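Local atomic coordinates of hypothetical protein (Streptococcus pneumoniae, PDB entry 2HIY), a protein that is of unknown function, a conserved bacterial protein of the DUF1697 family whose chain carries two four-stranded antiparallel sheets. Residues M24-K38 against S41-I53. Sequence-based numbering, arbitrary orientation.
Sequences MAELRQELTNLGLEK and SYINSGNIFFTSI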
loop_
_atom_site.group_PDB
_atom_site.type_symbol
_atom_site.label_atom_id
_atom_site.label_comp_id
_atom_site.label_asym_id
_atom_site.label_seq_id
_atom_site.Cartn_x
_atom_site.Cartn_y
_atom_site.Cartn_z
HETATM N N MSE D 24 -23.351 5.126 5.438
HETATM C CA MSE D 24 -24.209 4.585 6.494
HETATM C C MSE D 24 -25.467 5.411 6.682
HETATM O O MSE D 24 -26.554 4.861 6.773
HETATM C CB MSE D 24 -23.460 4.440 7.830
HETATM C CG MSE D 24 -22.472 3.291 7.840
HETATM SE SE MSE D 24 -23.213 1.521 7.397
HETATM C CE MSE D 24 -22.212 1.262 5.753
ATOM N N ALA D 25 -25.359 6.733 6.717
ATOM C CA ALA D 25 -26.565 7.525 6.880
ATOM C C ALA D 25 -27.562 7.303 5.736
ATOM O O ALA D 25 -28.788 7.352 5.948
ATOM C CB ALA D 25 -26.223 9.008 7.013
ATOM N N GLU D 26 -27.055 7.136 4.516
ATOM C CA GLU D 26 -27.930 6.879 3.369
ATOM C C GLU D 26 -28.596 5.521 3.501
ATOM O O GLU D 26 -29.812 5.399 3.306
ATOM C CB GLU D 26 -27.160 6.968 2.051
ATOM C CG GLU D 26 -26.713 8.385 1.752
ATOM C CD GLU D 26 -25.818 8.532 0.543
ATOM O OE1 GLU D 26 -25.550 7.545 -0.174
ATOM O OE2 GLU D 26 -25.356 9.677 0.325
ATOM N N LEU D 27 -27.812 4.497 3.812
ATOM C CA LEU D 27 -28.374 3.169 3.996
ATOM C C LEU D 27 -29.444 3.166 5.112
ATOM O O LEU D 27 -30.499 2.535 4.952
ATOM C CB LEU D 27 -27.257 2.164 4.322
ATOM C CG LEU D 27 -27.726 0.711 4.431
ATOM C CD1 LEU D 27 -28.372 0.229 3.134
ATOM C CD2 LEU D 27 -26.580 -0.204 4.822
ATOM N N ARG D 28 -29.178 3.799 6.253
ATOM C CA ARG D 28 -30.166 3.846 7.325
ATOM C C ARG D 28 -31.466 4.472 6.831
ATOM O O ARG D 28 -32.543 3.946 7.117
ATOM C CB ARG D 28 -29.627 4.571 8.579
ATOM C CG ARG D 28 -28.413 3.888 9.172
ATOM C CD ARG D 28 -28.134 4.432 10.593
ATOM N NE ARG D 28 -27.912 5.876 10.586
ATOM C CZ ARG D 28 -26.726 6.480 10.516
ATOM N NH1 ARG D 28 -25.602 5.775 10.446
ATOM N NH2 ARG D 28 -26.676 7.799 10.500
ATOM N N GLN D 29 -31.373 5.569 6.086
ATOM C CA GLN D 29 -32.580 6.220 5.549
ATOM C C GLN D 29 -33.296 5.310 4.554
ATOM O O GLN D 29 -34.535 5.193 4.576
ATOM C CB GLN D 29 -32.237 7.580 4.898
ATOM C CG GLN D 29 -33.390 8.217 4.082
ATOM C CD GLN D 29 -34.456 8.812 4.962
ATOM O OE1 GLN D 29 -34.337 9.960 5.395
ATOM N NE2 GLN D 29 -35.522 8.046 5.228
ATOM N N GLU D 30 -32.533 4.700 3.655
ATOM C CA GLU D 30 -33.124 3.811 2.654
ATOM C C GLU D 30 -33.821 2.593 3.278
ATOM O O GLU D 30 -34.925 2.218 2.868
ATOM C CB GLU D 30 -32.023 3.356 1.709
ATOM C CG GLU D 30 -31.533 4.488 0.818
ATOM C CD GLU D 30 -30.114 4.334 0.321
ATOM O OE1 GLU D 30 -29.441 3.303 0.572
ATOM O OE2 GLU D 30 -29.664 5.309 -0.329
ATOM N N LEU D 31 -33.197 1.992 4.290
ATOM C CA LEU D 31 -33.845 0.850 4.963
ATOM C C LEU D 31 -35.065 1.284 5.763
ATOM O O LEU D 31 -36.023 0.530 5.908
ATOM C CB LEU D 31 -32.851 0.116 5.870
ATOM C CG LEU D 31 -31.712 -0.566 5.101
ATOM C CD1 LEU D 31 -30.729 -1.193 6.103
ATOM C CD2 LEU D 31 -32.248 -1.625 4.128
ATOM N N THR D 32 -35.059 2.507 6.276
ATOM C CA THR D 32 -36.229 3.059 6.961
ATOM C C THR D 32 -37.353 3.209 5.936
ATOM O O THR D 32 -38.510 2.831 6.200
ATOM C CB THR D 32 -35.886 4.404 7.657
ATOM O OG1 THR D 32 -34.850 4.189 8.616
ATOM C CG2 THR D 32 -37.088 4.969 8.411
ATOM N N ASN D 33 -37.028 3.739 4.759
ATOM C CA ASN D 33 -38.036 3.845 3.695
ATOM C C ASN D 33 -38.551 2.480 3.252
ATOM O O ASN D 33 -39.727 2.357 2.870
ATOM C CB ASN D 33 -37.431 4.580 2.504
ATOM C CG ASN D 33 -37.241 6.061 2.776
ATOM O OD1 ASN D 33 -37.794 6.607 3.737
ATOM N ND2 ASN D 33 -36.456 6.725 1.913
ATOM N N LEU D 34 -37.684 1.472 3.277
ATOM C CA LEU D 34 -38.043 0.089 2.946
ATOM C C LEU D 34 -39.038 -0.485 3.956
ATOM O O LEU D 34 -39.702 -1.497 3.669
ATOM C CB LEU D 34 -36.784 -0.780 2.847
ATOM C CG LEU D 34 -36.884 -2.221 2.324
ATOM C CD1 LEU D 34 -37.340 -2.271 0.857
ATOM C CD2 LEU D 34 -35.566 -2.928 2.502
ATOM N N GLY D 35 -39.141 0.125 5.133
ATOM C CA GLY D 35 -40.085 -0.320 6.155
ATOM C C GLY D 35 -39.466 -0.947 7.406
ATOM O O GLY D 35 -40.188 -1.458 8.274
ATOM N N LEU D 36 -38.144 -0.906 7.511
ATOM C CA LEU D 36 -37.479 -1.440 8.706
ATOM C C LEU D 36 -37.444 -0.335 9.726
ATOM O O LEU D 36 -37.401 0.853 9.373
ATOM C CB LEU D 36 -36.079 -1.897 8.352
ATOM C CG LEU D 36 -35.997 -2.873 7.170
ATOM C CD1 LEU D 36 -34.597 -3.430 7.012
ATOM C CD2 LEU D 36 -37.029 -3.995 7.294
ATOM N N GLU D 37 -37.460 -0.699 11.006
ATOM C CA GLU D 37 -37.596 0.301 12.057
ATOM C C GLU D 37 -36.386 0.435 12.943
ATOM O O GLU D 37 -35.621 -0.511 13.117
ATOM C CB GLU D 37 -38.815 -0.019 12.925
ATOM C CG GLU D 37 -40.091 -0.111 12.133
ATOM C CD GLU D 37 -41.294 -0.477 12.976
ATOM O OE1 GLU D 37 -41.399 0.028 14.107
ATOM O OE2 GLU D 37 -42.132 -1.276 12.502
ATOM N N LYS D 38 -36.223 1.624 13.513
ATOM C CA LYS D 38 -35.163 1.888 14.486
ATOM C C LYS D 38 -33.805 1.428 13.950
ATOM O O LYS D 38 -33.044 0.694 14.622
ATOM C CB LYS D 38 -35.492 1.246 15.838
ATOM C CG LYS D 38 -36.736 1.855 16.523
ATOM C CD LYS D 38 -36.769 1.464 17.999
ATOM C CE LYS D 38 -37.806 2.245 18.804
ATOM N NZ LYS D 38 -39.202 1.817 18.500
ATOM N N SER D 41 -26.487 1.685 12.790
ATOM C CA SER D 41 -25.286 1.068 12.207
ATOM C C SER D 41 -24.125 1.146 13.187
ATOM O O SER D 41 -24.062 2.059 14.040
ATOM C CB SER D 41 -24.920 1.713 10.857
ATOM O OG SER D 41 -24.677 3.100 10.973
ATOM N N TYR D 42 -23.222 0.184 13.077
ATOM C CA TYR D 42 -22.006 0.179 13.870
ATOM C C TYR D 42 -20.853 0.233 12.896
ATOM O O TYR D 42 -20.764 -0.611 11.985
ATOM C CB TYR D 42 -21.923 -1.082 14.733
ATOM C CG TYR D 42 -20.587 -1.226 15.438
ATOM C CD1 TYR D 42 -20.162 -0.283 16.377
ATOM C CD2 TYR D 42 -19.727 -2.285 15.136
ATOM C CE1 TYR D 42 -18.912 -0.420 17.022
ATOM C CE2 TYR D 42 -18.496 -2.418 15.751
ATOM C CZ TYR D 42 -18.095 -1.482 16.686
ATOM O OH TYR D 42 -16.867 -1.623 17.306
ATOM N N ILE D 43 -20.002 1.240 13.074
ATOM C CA ILE D 43 -18.828 1.478 12.228
ATOM C C ILE D 43 -19.221 1.476 10.740
ATOM O O ILE D 43 -20.325 1.899 10.408
ATOM C CB ILE D 43 -17.554 0.598 12.623
ATOM C CG1 ILE D 43 -17.801 -0.913 12.477
ATOM C CG2 ILE D 43 -17.051 1.009 14.033
ATOM C CD1 ILE D 43 -16.571 -1.808 12.777
ATOM N N ASN D 44 -18.333 1.023 9.858
ATOM C CA ASN D 44 -18.533 1.241 8.423
ATOM C C ASN D 44 -18.395 -0.035 7.598
ATOM O O ASN D 44 -18.536 0.006 6.362
ATOM C CB ASN D 44 -17.583 2.351 7.923
ATOM C CG ASN D 44 -18.123 3.089 6.699
ATOM O OD1 ASN D 44 -19.333 3.278 6.549
ATOM N ND2 ASN D 44 -17.216 3.526 5.820
ATOM N N SER D 45 -18.171 -1.167 8.261
ATOM C CA SER D 45 -17.920 -2.413 7.547
ATOM C C SER D 45 -19.180 -3.159 7.167
ATOM O O SER D 45 -19.112 -4.198 6.512
ATOM C CB SER D 45 -17.051 -3.363 8.375
ATOM O OG SER D 45 -17.686 -3.718 9.601
ATOM N N GLY D 46 -20.334 -2.643 7.567
ATOM C CA GLY D 46 -21.596 -3.267 7.199
ATOM C C GLY D 46 -22.219 -4.041 8.344
ATOM O O GLY D 46 -22.398 -5.263 8.256
ATOM N N ASN D 47 -22.604 -3.319 9.401
ATOM C CA ASN D 47 -23.223 -3.897 10.588
ATOM C C ASN D 47 -24.431 -3.035 10.863
ATOM O O ASN D 47 -24.283 -1.901 11.370
ATOM C CB ASN D 47 -22.262 -3.839 11.788
ATOM C CG ASN D 47 -20.943 -4.486 11.485
ATOM O OD1 ASN D 47 -20.883 -5.706 11.313
ATOM N ND2 ASN D 47 -19.889 -3.690 11.365
ATOM N N ILE D 48 -25.598 -3.540 10.481
ATOM C CA ILE D 48 -26.860 -2.815 10.568
ATOM C C ILE D 48 -27.780 -3.520 11.534
ATOM O O ILE D 48 -27.801 -4.760 11.588
ATOM C CB ILE D 48 -27.550 -2.740 9.158
ATOM C CG1 ILE D 48 -26.767 -1.788 8.266
ATOM C CG2 ILE D 48 -29.015 -2.266 9.258
ATOM C CD1 ILE D 48 -27.131 -0.289 8.495
ATOM N N PHE D 49 -28.548 -2.748 12.302
ATOM C CA PHE D 49 -29.495 -3.293 13.231
ATOM C C PHE D 49 -30.835 -2.638 12.992
ATOM O O PHE D 49 -30.904 -1.427 12.723
ATOM C CB PHE D 49 -29.014 -3.062 14.681
ATOM C CG PHE D 49 -27.630 -3.559 14.893
ATOM C CD1 PHE D 49 -27.395 -4.884 15.294
ATOM C CD2 PHE D 49 -26.550 -2.766 14.525
ATOM C CE1 PHE D 49 -26.082 -5.370 15.401
ATOM C CE2 PHE D 49 -25.236 -3.238 14.612
ATOM C CZ PHE D 49 -25.009 -4.567 15.048
ATOM N N PHE D 50 -31.882 -3.440 13.065
ATOM C CA PHE D 50 -33.219 -2.899 12.840
ATOM C C PHE D 50 -34.241 -3.758 13.560
ATOM O O PHE D 50 -33.934 -4.887 13.963
ATOM C CB PHE D 50 -33.533 -2.806 11.336
ATOM C CG PHE D 50 -33.668 -4.137 10.655
ATOM C CD1 PHE D 50 -34.897 -4.810 10.598
ATOM C CD2 PHE D 50 -32.564 -4.711 10.024
ATOM C CE1 PHE D 50 -35.024 -6.058 9.967
ATOM C CE2 PHE D 50 -32.686 -5.947 9.395
ATOM C CZ PHE D 50 -33.919 -6.620 9.346
ATOM N N THR D 51 -35.457 -3.240 13.676
ATOM C CA THR D 51 -36.528 -3.962 14.297
ATOM C C THR D 51 -37.618 -4.176 13.265
ATOM O O THR D 51 -37.895 -3.303 12.439
ATOM C CB THR D 51 -37.058 -3.180 15.507
ATOM O OG1 THR D 51 -35.974 -2.993 16.417
ATOM C CG2 THR D 51 -38.193 -3.925 16.226
ATOM N N SER D 52 -38.235 -5.344 13.304
ATOM C CA SER D 52 -39.337 -5.655 12.422
ATOM C C SER D 52 -40.183 -6.793 12.945
ATOM O O SER D 52 -39.653 -7.737 13.543
ATOM C CB SER D 52 -38.835 -6.013 11.015
ATOM O OG SER D 52 -39.908 -6.250 10.121
ATOM N N ILE D 53 -41.472 -6.729 12.662
ATOM C CA ILE D 53 -42.387 -7.814 12.960
ATOM C C ILE D 53 -42.687 -8.637 11.702
ATOM O O ILE D 53 -43.399 -9.637 11.769
ATOM C CB ILE D 53 -43.688 -7.232 13.600
ATOM C CG1 ILE D 53 -44.499 -8.301 14.342
ATOM C CG2 ILE D 53 -44.529 -6.521 12.570
ATOM C CD1 ILE D 53 -45.536 -7.700 15.288
HETATM O O HOH W 1 -20.526 5.618 5.885
HETATM O O HOH W 2 -40.660 -4.247 8.482
HETATM O O HOH W 3 -42.149 -3.941 11.784
#
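Helix 24-34 packs on strand 47-52 of a four-stranded antiparallel sheet in an alpha+beta fold; the axes of the two short segments come within 10.4 Å and are inclined by only 28°. Ile48 forms the middle of this interface: CG1 carries CD1 to Leu27, 3.7 Å from its CD2, while CG2, anti to the backbone N, is thereby directed at Leu31 and meets its CD1 tip to tip. At the N-terminal end of the helix, selenomethionine Met24 bends at chi2 and chi3 over Ser41 and Asn44, placing SE 3.9 Å from Ser41 CB. The Arg28 chain, bent at chi3 (-59°), brings NH1 to Ser41 OG as donor (2.9 Å), the hydroxyl oxygen meeting the guanidinium edge-on. The same NH1 forms a salt bridge with Glu61 of the second subunit, so the contact borders the subunit interface. Beyond the helix, a Schellman motif at Gly35 turns the chain back to the sheet, where Glu37 and Thr51 form an antiparallel hydrogen-bonded pair (Glu37 N to Thr51 O 3.0 Å, Thr51 N to Glu37 O 2.8 Å). Thr51 OG1 is hydrogen-bonded to Arg6 of strand 5-10. Leu36 CD1 sits over one face of the Phe50 ring in a CH-pi contact, 3.7 Å from the ring centroid and 4° off the normal.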